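Long-range contacts in uncharacterized protein YhfS (Escherichia coli, PDB 4J8L), which is of unknown function but carries pyridoxal 5'-phosphate covalently attached to a lysine and may have an activity of the cysteine synthase kind: residues 280-290 with 334-342; 297-306 with 314-322. All blocks are in the same frame, centred on the assembly; numbering follows the deposited sequence.

Both contacts belong to the C-terminal part of the chain and share one antiparallel sheet. Contact 1 pairs two inner strands of that sheet, 279-285 and 337-341. Contact 2 lies at one of its two outermost strands, 318-320, where the loop following helix 290-299 comes alongside. The two meet directly where strands 337-341 and 318-320 run side by side: Asn341 O accepts from Leu318 N. Each contact is partly buried. In contact 1 regular backbone bonds and aliphatic side chains give way to a nickel ion near the surface. Contact 2 has just two direct backbone bonds between its segments and relies on prolines and two aromatic rings.

Contact 1: residues 280-290 with 334-342; sequences VLIVEFHQPIA and EHCAIRINP. With NI (nickel (II) ion), chain B.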
loop_
_atom_site.group_PDB
_atom_site.type_symbol
_atom_site.label_atom_id
_atom_site.label_comp_id
_atom_site.label_asym_id
_atom_site.label_seq_id
_atom_site.Cartn_x
_atom_site.Cartn_y
_atom_site.Cartn_z
ATOM N N VAL A 280 8.580 -2.496 7.725
ATOM C CA VAL A 280 8.908 -1.856 8.995
ATOM C C VAL A 280 9.840 -2.764 9.793
ATOM O O VAL A 280 10.139 -3.889 9.376
ATOM C CB VAL A 280 7.641 -1.635 9.863
ATOM C CG1 VAL A 280 6.684 -0.666 9.181
ATOM C CG2 VAL A 280 6.952 -2.964 10.152
ATOM N N LEU A 281 10.300 -2.280 10.942
ATOM C CA LEU A 281 11.072 -3.112 11.856
ATOM C C LEU A 281 10.196 -3.746 12.928
ATOM O O LEU A 281 9.286 -3.110 13.465
ATOM C CB LEU A 281 12.170 -2.304 12.556
ATOM C CG LEU A 281 13.532 -2.409 11.879
ATOM C CD1 LEU A 281 13.619 -1.391 10.760
ATOM C CD2 LEU A 281 14.670 -2.258 12.871
ATOM N N ILE A 282 10.468 -5.005 13.237
ATOM C CA ILE A 282 9.863 -5.639 14.398
ATOM C C ILE A 282 10.946 -5.870 15.430
ATOM O O ILE A 282 11.920 -6.580 15.180
ATOM C CB ILE A 282 9.197 -6.964 14.046
ATOM C CG1 ILE A 282 8.007 -6.703 13.128
ATOM C CG2 ILE A 282 8.744 -7.683 15.310
ATOM C CD1 ILE A 282 7.642 -7.871 12.293
ATOM N N VAL A 283 10.775 -5.254 16.590
ATOM C CA VAL A 283 11.795 -5.290 17.630
ATOM C C VAL A 283 11.266 -6.009 18.859
ATOM O O VAL A 283 10.238 -5.625 19.408
ATOM C CB VAL A 283 12.219 -3.879 18.019
ATOM C CG1 VAL A 283 13.286 -3.922 19.089
ATOM C CG2 VAL A 283 12.744 -3.128 16.784
ATOM N N GLU A 284 11.974 -7.058 19.272
ATOM C CA GLU A 284 11.576 -7.869 20.418
ATOM C C GLU A 284 12.579 -7.679 21.544
ATOM O O GLU A 284 13.786 -7.696 21.315
ATOM C CB GLU A 284 11.510 -9.349 20.025
ATOM C CG GLU A 284 11.052 -10.294 21.143
ATOM C CD GLU A 284 11.416 -11.739 20.865
ATOM O OE1 GLU A 284 12.399 -11.978 20.130
ATOM O OE2 GLU A 284 10.730 -12.641 21.395
ATOM N N PHE A 285 12.067 -7.499 22.758
ATOM C CA PHE A 285 12.903 -7.319 23.939
ATOM C C PHE A 285 13.045 -8.617 24.725
ATOM O O PHE A 285 12.212 -9.519 24.618
ATOM C CB PHE A 285 12.312 -6.220 24.824
ATOM C CG PHE A 285 12.080 -4.933 24.086
ATOM C CD1 PHE A 285 13.148 -4.110 23.754
ATOM C CD2 PHE A 285 10.804 -4.563 23.694
ATOM C CE1 PHE A 285 12.942 -2.921 23.036
ATOM C CE2 PHE A 285 10.591 -3.384 22.989
ATOM C CZ PHE A 285 11.660 -2.563 22.662
ATOM N N HIS A 286 14.105 -8.709 25.523
ATOM C CA HIS A 286 14.328 -9.882 26.372
ATOM C C HIS A 286 13.264 -9.986 27.455
ATOM O O HIS A 286 12.841 -11.082 27.833
ATOM C CB HIS A 286 15.700 -9.808 27.036
ATOM C CG HIS A 286 16.843 -10.099 26.115
ATOM N ND1 HIS A 286 17.140 -11.372 25.678
ATOM C CD2 HIS A 286 17.779 -9.285 25.570
ATOM C CE1 HIS A 286 18.202 -11.329 24.892
ATOM N NE2 HIS A 286 18.611 -10.075 24.812
ATOM N N GLN A 287 12.860 -8.832 27.971
ATOM C CA GLN A 287 11.872 -8.764 29.032
ATOM C C GLN A 287 10.582 -8.187 28.466
ATOM O O GLN A 287 10.612 -7.465 27.461
ATOM C CB GLN A 287 12.389 -7.887 30.177
ATOM C CG GLN A 287 13.742 -8.309 30.710
ATOM C CD GLN A 287 13.675 -9.606 31.476
ATOM O OE1 GLN A 287 12.666 -9.910 32.115
ATOM N NE2 GLN A 287 14.747 -10.389 31.413
ATOM N N PRO A 288 9.446 -8.507 29.104
ATOM C CA PRO A 288 8.137 -8.056 28.618
ATOM C C PRO A 288 7.875 -6.588 28.934
ATOM O O PRO A 288 7.031 -6.275 29.777
ATOM C CB PRO A 288 7.155 -8.952 29.385
ATOM C CG PRO A 288 7.886 -9.308 30.649
ATOM C CD PRO A 288 9.318 -9.464 30.221
ATOM N N ILE A 289 8.594 -5.707 28.243
ATOM C CA ILE A 289 8.556 -4.274 28.521
ATOM C C ILE A 289 7.983 -3.475 27.355
ATOM O O ILE A 289 8.080 -2.255 27.339
ATOM C CB ILE A 289 9.969 -3.732 28.817
ATOM C CG1 ILE A 289 10.901 -4.012 27.636
ATOM C CG2 ILE A 289 10.511 -4.347 30.094
ATOM C CD1 ILE A 289 12.263 -3.320 27.734
ATOM N N ALA A 290 7.371 -4.166 26.395
ATOM C CA ALA A 290 6.945 -3.513 25.157
ATOM C C ALA A 290 5.979 -2.364 25.406
ATOM O O ALA A 290 6.159 -1.277 24.855
ATOM C CB ALA A 290 6.326 -4.524 24.205
ATOM N N GLU A 334 2.784 -9.626 22.012
ATOM C CA GLU A 334 2.474 -8.226 22.276
ATOM C C GLU A 334 3.149 -7.700 23.552
ATOM O O GLU A 334 3.360 -6.496 23.693
ATOM C CB GLU A 334 0.960 -8.010 22.351
ATOM C CG GLU A 334 0.295 -8.707 23.521
ATOM C CD GLU A 334 -1.208 -8.787 23.376
ATOM O OE1 GLU A 334 -1.921 -8.310 24.281
ATOM O OE2 GLU A 334 -1.675 -9.346 22.364
ATOM N N HIS A 335 3.513 -8.594 24.462
ATOM C CA HIS A 335 4.134 -8.156 25.704
ATOM C C HIS A 335 5.618 -7.858 25.525
ATOM O O HIS A 335 6.215 -7.140 26.334
ATOM C CB HIS A 335 3.907 -9.208 26.791
ATOM C CG HIS A 335 2.460 -9.489 27.033
ATOM N ND1 HIS A 335 1.613 -8.571 27.617
ATOM C CD2 HIS A 335 1.693 -10.562 26.721
ATOM C CE1 HIS A 335 0.395 -9.081 27.686
ATOM N NE2 HIS A 335 0.417 -10.286 27.146
ATOM N N CYS A 336 6.194 -8.394 24.450
ATOM C CA CYS A 336 7.639 -8.370 24.239
ATOM C C CYS A 336 8.121 -7.604 23.000
ATOM O O CYS A 336 9.291 -7.235 22.920
ATOM C CB CYS A 336 8.153 -9.800 24.124
ATOM S SG CYS A 336 7.676 -10.860 25.524
ATOM N N ALA A 337 7.247 -7.393 22.023
ATOM C CA ALA A 337 7.707 -6.844 20.742
ATOM C C ALA A 337 6.852 -5.693 20.239
ATOM O O ALA A 337 5.670 -5.586 20.579
ATOM C CB ALA A 337 7.775 -7.949 19.697
ATOM N N ILE A 338 7.462 -4.840 19.419
ATOM C CA ILE A 338 6.791 -3.665 18.883
ATOM C C ILE A 338 7.112 -3.515 17.399
ATOM O O ILE A 338 8.061 -4.124 16.902
ATOM C CB ILE A 338 7.239 -2.387 19.617
ATOM C CG1 ILE A 338 8.736 -2.143 19.410
ATOM C CG2 ILE A 338 6.906 -2.505 21.112
ATOM C CD1 ILE A 338 9.205 -0.757 19.860
ATOM N N ARG A 339 6.312 -2.710 16.702
ATOM C CA ARG A 339 6.629 -2.303 15.333
ATOM C C ARG A 339 7.199 -0.891 15.328
ATOM O O ARG A 339 6.728 -0.026 16.061
ATOM C CB ARG A 339 5.383 -2.325 14.443
ATOM C CG ARG A 339 4.972 -3.718 13.974
ATOM C CD ARG A 339 3.748 -3.656 13.058
ATOM N NE ARG A 339 2.538 -3.268 13.783
ATOM C CZ ARG A 339 1.331 -3.167 13.236
ATOM N NH1 ARG A 339 1.153 -3.427 11.942
ATOM N NH2 ARG A 339 0.295 -2.803 13.980
ATOM N N ILE A 340 8.207 -0.665 14.490
ATOM C CA ILE A 340 8.736 0.684 14.287
ATOM C C ILE A 340 8.764 1.032 12.806
ATOM O O ILE A 340 9.393 0.326 12.016
ATOM C CB ILE A 340 10.163 0.842 14.836
ATOM C CG1 ILE A 340 10.195 0.589 16.340
ATOM C CG2 ILE A 340 10.677 2.274 14.587
ATOM C CD1 ILE A 340 11.587 0.685 16.925
ATOM N N ASN A 341 8.064 2.105 12.442
ATOM C CA ASN A 341 8.144 2.651 11.087
ATOM C C ASN A 341 8.876 3.977 11.210
ATOM O O ASN A 341 8.329 4.944 11.749
ATOM C CB ASN A 341 6.745 2.853 10.516
ATOM C CG ASN A 341 6.762 3.250 9.042
ATOM O OD1 ASN A 341 7.696 3.895 8.571
ATOM N ND2 ASN A 341 5.717 2.865 8.313
ATOM N N PRO A 342 10.126 4.024 10.737
ATOM C CA PRO A 342 10.934 5.239 10.920
ATOM C C PRO A 342 10.336 6.499 10.288
ATOM O O PRO A 342 10.738 7.595 10.671
ATOM C CB PRO A 342 12.247 4.889 10.216
ATOM C CG PRO A 342 12.321 3.387 10.293
ATOM C CD PRO A 342 10.898 2.948 10.087
HETATM NI NI NI B . 9.650 -11.084 26.545
HETATM O O HOH W 1 10.280 -12.269 25.314
HETATM O O HOH W 2 8.896 -12.542 27.800
#
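Leu281 and Val283 pair with Ile340 and Ile338 as the hydrogen-bonded pairs of an antiparallel ladder. It joins the two inner strands of the C-terminal four-stranded sheet, consistent with an aminotransferase-like fold. The N and O of all four residues are used here. Leu281 N reaches Ile340 O at 3.0 Å, and Ile340 N returns to Leu281 O at 2.9 Å. Phe285 N extends the ladder to Cys336 O with a 2.8 Å bond, nearly straight at 171°. Beyond the strand, Ala290 N donates to His335 O at 3.2 Å, from above the carbonyl plane. This ties the start of helix 290-299 to the residues just before strand 337-341.

On the apolar face, Ile338 CD1 lies at the edge of the Phe285 ring, and its CG2 meets Ala290 CB at 3.7 Å. Leu281 packs there on helix 229-261. The other face carries polar ends with partners nearby. Glu284 OE1 bonds Ser270 OG. Arg339 gives NE to Arg321 O and NH1 to Ala276 O. At the strand end, Asn341 ND2 bonds Glu310 OE2. At the opposite end of the ladder, two waters and Cys336 bind the nickel ion; Cys336 SG, anti to its carbonyl carbon (chi1 -54°), reaches it at 2.2 Å.

Contact 2: residues 297-306 with 314-322; sequences AQKRGALPYP and EIPPLFYRL
Pro306 lies over one face of the Tyr320 ring in a CH-pi contact, while Arg321 CG covers the opposite face. This packing accompanies a single backbone bridge, Leu303 with Leu318, between the loop after helix 290-299 and an outermost strand of the C-terminal antiparallel sheet. Pro306 CD stands 3.7 Å from the Tyr320 ring centroid, 24° off the normal. Tyr320 CG is nearly anti to the backbone N (chi1 -160°), which carries the ring out to the loop. Pro304 O lies at the ring edge, 3.3 Å from Tyr320 CD1.

Two backbone bonds make the bridge, and both use Leu303. Its N donates to Pro317 O at 2.8 Å, and its O accepts from Phe319 N at 3.2 Å. A water lies within hydrogen-bonding distance of Pro304 O and Phe319 O. It has more acceptors in reach than protons, so it need not bond both at once.

The Leu303 side chain divides its contacts. CD1 packs on Glu314 CG and CD2 on Pro316 CG. Leu318 CD1 lies against the loop, 3.4 Å from Leu303 O. The Glu314 carboxylate is held by residues between the two segments: OE1 accepts from Val307 N, and OE2 from Gly308 N and Ser311 OG.

The helix ends in a Schellman motif with Gly301, at positive phi, as its C-prime residue. Ala302 N donates to Ala297 O and Gly301 N to Gln298 O. Ala297 O also accepts from Arg300 N. The motif turns the chain toward the strand. Ala297, in the helix, and Ala302, just after the glycine, both pack on Phe319, which also touches Val350 of helix 347-360. Ala302 CB meets Phe319 CD1 at 3.5 Å, and Ala297 CB meets Phe319 CD2 at 3.5 Å.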
loop_
_atom_site.group_PDB
_atom_site.type_symbol
_atom_site.label_atom_id
_atom_site.label_comp_id
_atom_site.label_asym_id
_atom_site.label_seq_id
_atom_site.Cartn_x
_atom_site.Cartn_y
_atom_site.Cartn_z
ATOM N N ALA A 297 8.315 6.019 24.706
ATOM C CA ALA A 297 8.749 6.502 23.392
ATOM C C ALA A 297 7.877 7.653 22.913
ATOM O O ALA A 297 8.373 8.595 22.293
ATOM C CB ALA A 297 8.749 5.365 22.364
ATOM N N GLN A 298 6.583 7.586 23.219
ATOM C CA GLN A 298 5.663 8.636 22.791
ATOM C C GLN A 298 6.065 9.964 23.433
ATOM O O GLN A 298 5.954 11.026 22.809
ATOM C CB GLN A 298 4.210 8.276 23.143
ATOM C CG GLN A 298 3.170 9.305 22.670
ATOM C CD GLN A 298 3.068 10.535 23.575
ATOM O OE1 GLN A 298 3.277 10.464 24.795
ATOM N NE2 GLN A 298 2.753 11.670 22.976
ATOM N N LYS A 299 6.530 9.910 24.684
ATOM C CA LYS A 299 6.918 11.133 25.383
ATOM C C LYS A 299 8.129 11.761 24.704
ATOM O O LYS A 299 8.334 12.978 24.762
ATOM C CB LYS A 299 7.253 10.840 26.851
ATOM C CG LYS A 299 6.083 10.300 27.658
ATOM C CD LYS A 299 6.538 9.902 29.066
ATOM C CE LYS A 299 5.396 9.293 29.859
ATOM N NZ LYS A 299 5.862 8.784 31.183
ATOM N N ARG A 300 8.925 10.915 24.065
ATOM C CA ARG A 300 10.154 11.351 23.418
ATOM C C ARG A 300 9.979 11.535 21.906
ATOM O O ARG A 300 10.946 11.502 21.141
ATOM C CB ARG A 300 11.280 10.375 23.756
ATOM C CG ARG A 300 11.637 10.429 25.227
ATOM C CD ARG A 300 12.517 9.279 25.653
ATOM N NE ARG A 300 12.912 9.432 27.044
ATOM C CZ ARG A 300 12.156 9.080 28.077
ATOM N NH1 ARG A 300 10.958 8.537 27.873
ATOM N NH2 ARG A 300 12.601 9.265 29.310
ATOM N N GLY A 301 8.736 11.735 21.484
ATOM C CA GLY A 301 8.463 12.141 20.114
ATOM C C GLY A 301 7.983 11.084 19.131
ATOM O O GLY A 301 7.593 11.410 18.003
ATOM N N ALA A 302 8.009 9.817 19.526
ATOM C CA ALA A 302 7.492 8.766 18.648
ATOM C C ALA A 302 5.986 8.922 18.489
ATOM O O ALA A 302 5.282 9.193 19.466
ATOM C CB ALA A 302 7.811 7.394 19.219
ATOM N N LEU A 303 5.492 8.737 17.268
ATOM C CA LEU A 303 4.048 8.706 17.055
ATOM C C LEU A 303 3.469 7.461 17.731
ATOM O O LEU A 303 4.018 6.372 17.601
ATOM C CB LEU A 303 3.718 8.680 15.568
ATOM C CG LEU A 303 4.293 9.828 14.745
ATOM C CD1 LEU A 303 3.736 9.757 13.318
ATOM C CD2 LEU A 303 3.970 11.166 15.392
ATOM N N PRO A 304 2.359 7.623 18.458
ATOM C CA PRO A 304 1.806 6.489 19.208
ATOM C C PRO A 304 0.732 5.694 18.458
ATOM O O PRO A 304 0.356 4.614 18.903
ATOM C CB PRO A 304 1.194 7.166 20.442
ATOM C CG PRO A 304 0.757 8.494 19.932
ATOM C CD PRO A 304 1.813 8.913 18.922
ATOM N N TYR A 305 0.240 6.227 17.345
ATOM C CA TYR A 305 -0.719 5.511 16.508
ATOM C C TYR A 305 -0.613 6.102 15.117
ATOM O O TYR A 305 -0.110 7.214 14.955
ATOM C CB TYR A 305 -2.156 5.641 17.039
ATOM C CG TYR A 305 -2.507 7.025 17.527
ATOM C CD1 TYR A 305 -2.868 8.034 16.634
ATOM C CD2 TYR A 305 -2.473 7.328 18.879
ATOM C CE1 TYR A 305 -3.179 9.309 17.090
ATOM C CE2 TYR A 305 -2.779 8.600 19.339
ATOM C CZ TYR A 305 -3.128 9.583 18.445
ATOM O OH TYR A 305 -3.435 10.848 18.917
ATOM N N PRO A 306 -1.074 5.358 14.104
ATOM C CA PRO A 306 -0.943 5.857 12.734
ATOM C C PRO A 306 -2.097 6.747 12.301
ATOM O O PRO A 306 -3.135 6.837 12.973
ATOM C CB PRO A 306 -0.956 4.569 11.907
ATOM C CG PRO A 306 -1.853 3.647 12.702
ATOM C CD PRO A 306 -1.503 3.949 14.145
ATOM N N GLU A 314 2.829 12.218 8.912
ATOM C CA GLU A 314 3.535 11.295 9.786
ATOM C C GLU A 314 5.043 11.377 9.598
ATOM O O GLU A 314 5.653 10.592 8.864
ATOM C CB GLU A 314 2.982 9.876 9.586
ATOM C CG GLU A 314 1.579 9.745 10.187
ATOM C CD GLU A 314 0.777 8.611 9.575
ATOM O OE1 GLU A 314 0.747 7.521 10.199
ATOM O OE2 GLU A 314 0.175 8.797 8.489
ATOM N N ILE A 315 5.626 12.380 10.249
ATOM C CA ILE A 315 7.039 12.690 10.101
ATOM C C ILE A 315 7.943 11.970 11.128
ATOM O O ILE A 315 8.894 11.286 10.733
ATOM C CB ILE A 315 7.242 14.228 10.047
ATOM C CG1 ILE A 315 6.733 14.730 8.679
ATOM C CG2 ILE A 315 8.692 14.592 10.312
ATOM C CD1 ILE A 315 6.510 16.225 8.594
ATOM N N PRO A 316 7.653 12.112 12.438
ATOM C CA PRO A 316 8.457 11.381 13.429
ATOM C C PRO A 316 8.217 9.872 13.284
ATOM O O PRO A 316 7.235 9.461 12.664
ATOM C CB PRO A 316 7.898 11.880 14.776
ATOM C CG PRO A 316 7.183 13.156 14.469
ATOM C CD PRO A 316 6.612 12.931 13.091
ATOM N N PRO A 317 9.106 9.053 13.852
ATOM C CA PRO A 317 8.937 7.605 13.690
ATOM C C PRO A 317 7.726 7.114 14.471
ATOM O O PRO A 317 7.423 7.651 15.544
ATOM C CB PRO A 317 10.225 7.044 14.308
ATOM C CG PRO A 317 10.597 8.058 15.360
ATOM C CD PRO A 317 10.233 9.393 14.740
ATOM N N LEU A 318 7.052 6.094 13.940
ATOM C CA LEU A 318 5.942 5.456 14.637
ATOM C C LEU A 318 6.482 4.273 15.441
ATOM O O LEU A 318 7.133 3.402 14.872
ATOM C CB LEU A 318 4.914 4.954 13.627
ATOM C CG LEU A 318 3.767 4.050 14.092
ATOM C CD1 LEU A 318 2.747 4.825 14.914
ATOM C CD2 LEU A 318 3.113 3.429 12.862
ATOM N N PHE A 319 6.226 4.272 16.749
ATOM C CA PHE A 319 6.493 3.119 17.633
ATOM C C PHE A 319 5.108 2.623 18.039
ATOM O O PHE A 319 4.370 3.360 18.704
ATOM C CB PHE A 319 7.234 3.549 18.903
ATOM C CG PHE A 319 8.726 3.782 18.739
ATOM C CD1 PHE A 319 9.237 4.549 17.696
ATOM C CD2 PHE A 319 9.609 3.290 19.697
ATOM C CE1 PHE A 319 10.611 4.783 17.597
ATOM C CE2 PHE A 319 10.975 3.508 19.608
ATOM C CZ PHE A 319 11.483 4.265 18.558
ATOM N N TYR A 320 4.746 1.398 17.640
ATOM C CA TYR A 320 3.355 0.956 17.676
ATOM C C TYR A 320 3.254 -0.497 18.123
ATOM O O TYR A 320 4.221 -1.251 18.038
ATOM C CB TYR A 320 2.740 1.091 16.271
ATOM C CG TYR A 320 1.226 1.133 16.209
ATOM C CD1 TYR A 320 0.488 1.850 17.151
ATOM C CD2 TYR A 320 0.535 0.481 15.196
ATOM C CE1 TYR A 320 -0.901 1.898 17.093
ATOM C CE2 TYR A 320 -0.851 0.519 15.129
ATOM C CZ TYR A 320 -1.565 1.232 16.080
ATOM O OH TYR A 320 -2.942 1.289 16.017
ATOM N N ARG A 321 2.070 -0.882 18.583
ATOM C CA ARG A 321 1.792 -2.278 18.883
ATOM C C ARG A 321 1.865 -3.163 17.632
ATOM O O ARG A 321 1.899 -2.675 16.506
ATOM C CB ARG A 321 0.408 -2.406 19.536
ATOM C CG ARG A 321 -0.732 -1.866 18.676
ATOM C CD ARG A 321 -2.048 -1.817 19.453
ATOM N NE ARG A 321 -3.208 -1.724 18.566
ATOM C CZ ARG A 321 -3.906 -0.612 18.342
ATOM N NH1 ARG A 321 -3.572 0.525 18.940
ATOM N NH2 ARG A 321 -4.945 -0.639 17.517
ATOM N N LEU A 322 1.884 -4.475 17.844
ATOM C CA LEU A 322 1.854 -5.434 16.745
ATOM C C LEU A 322 0.466 -5.493 16.109
ATOM O O LEU A 322 -0.522 -5.066 16.708
ATOM C CB LEU A 322 2.250 -6.824 17.257
ATOM C CG LEU A 322 3.593 -6.878 17.991
ATOM C CD1 LEU A 322 3.851 -8.261 18.568
ATOM C CD2 LEU A 322 4.726 -6.465 17.051
HETATM O O HOH W 3 2.024 3.246 20.579
#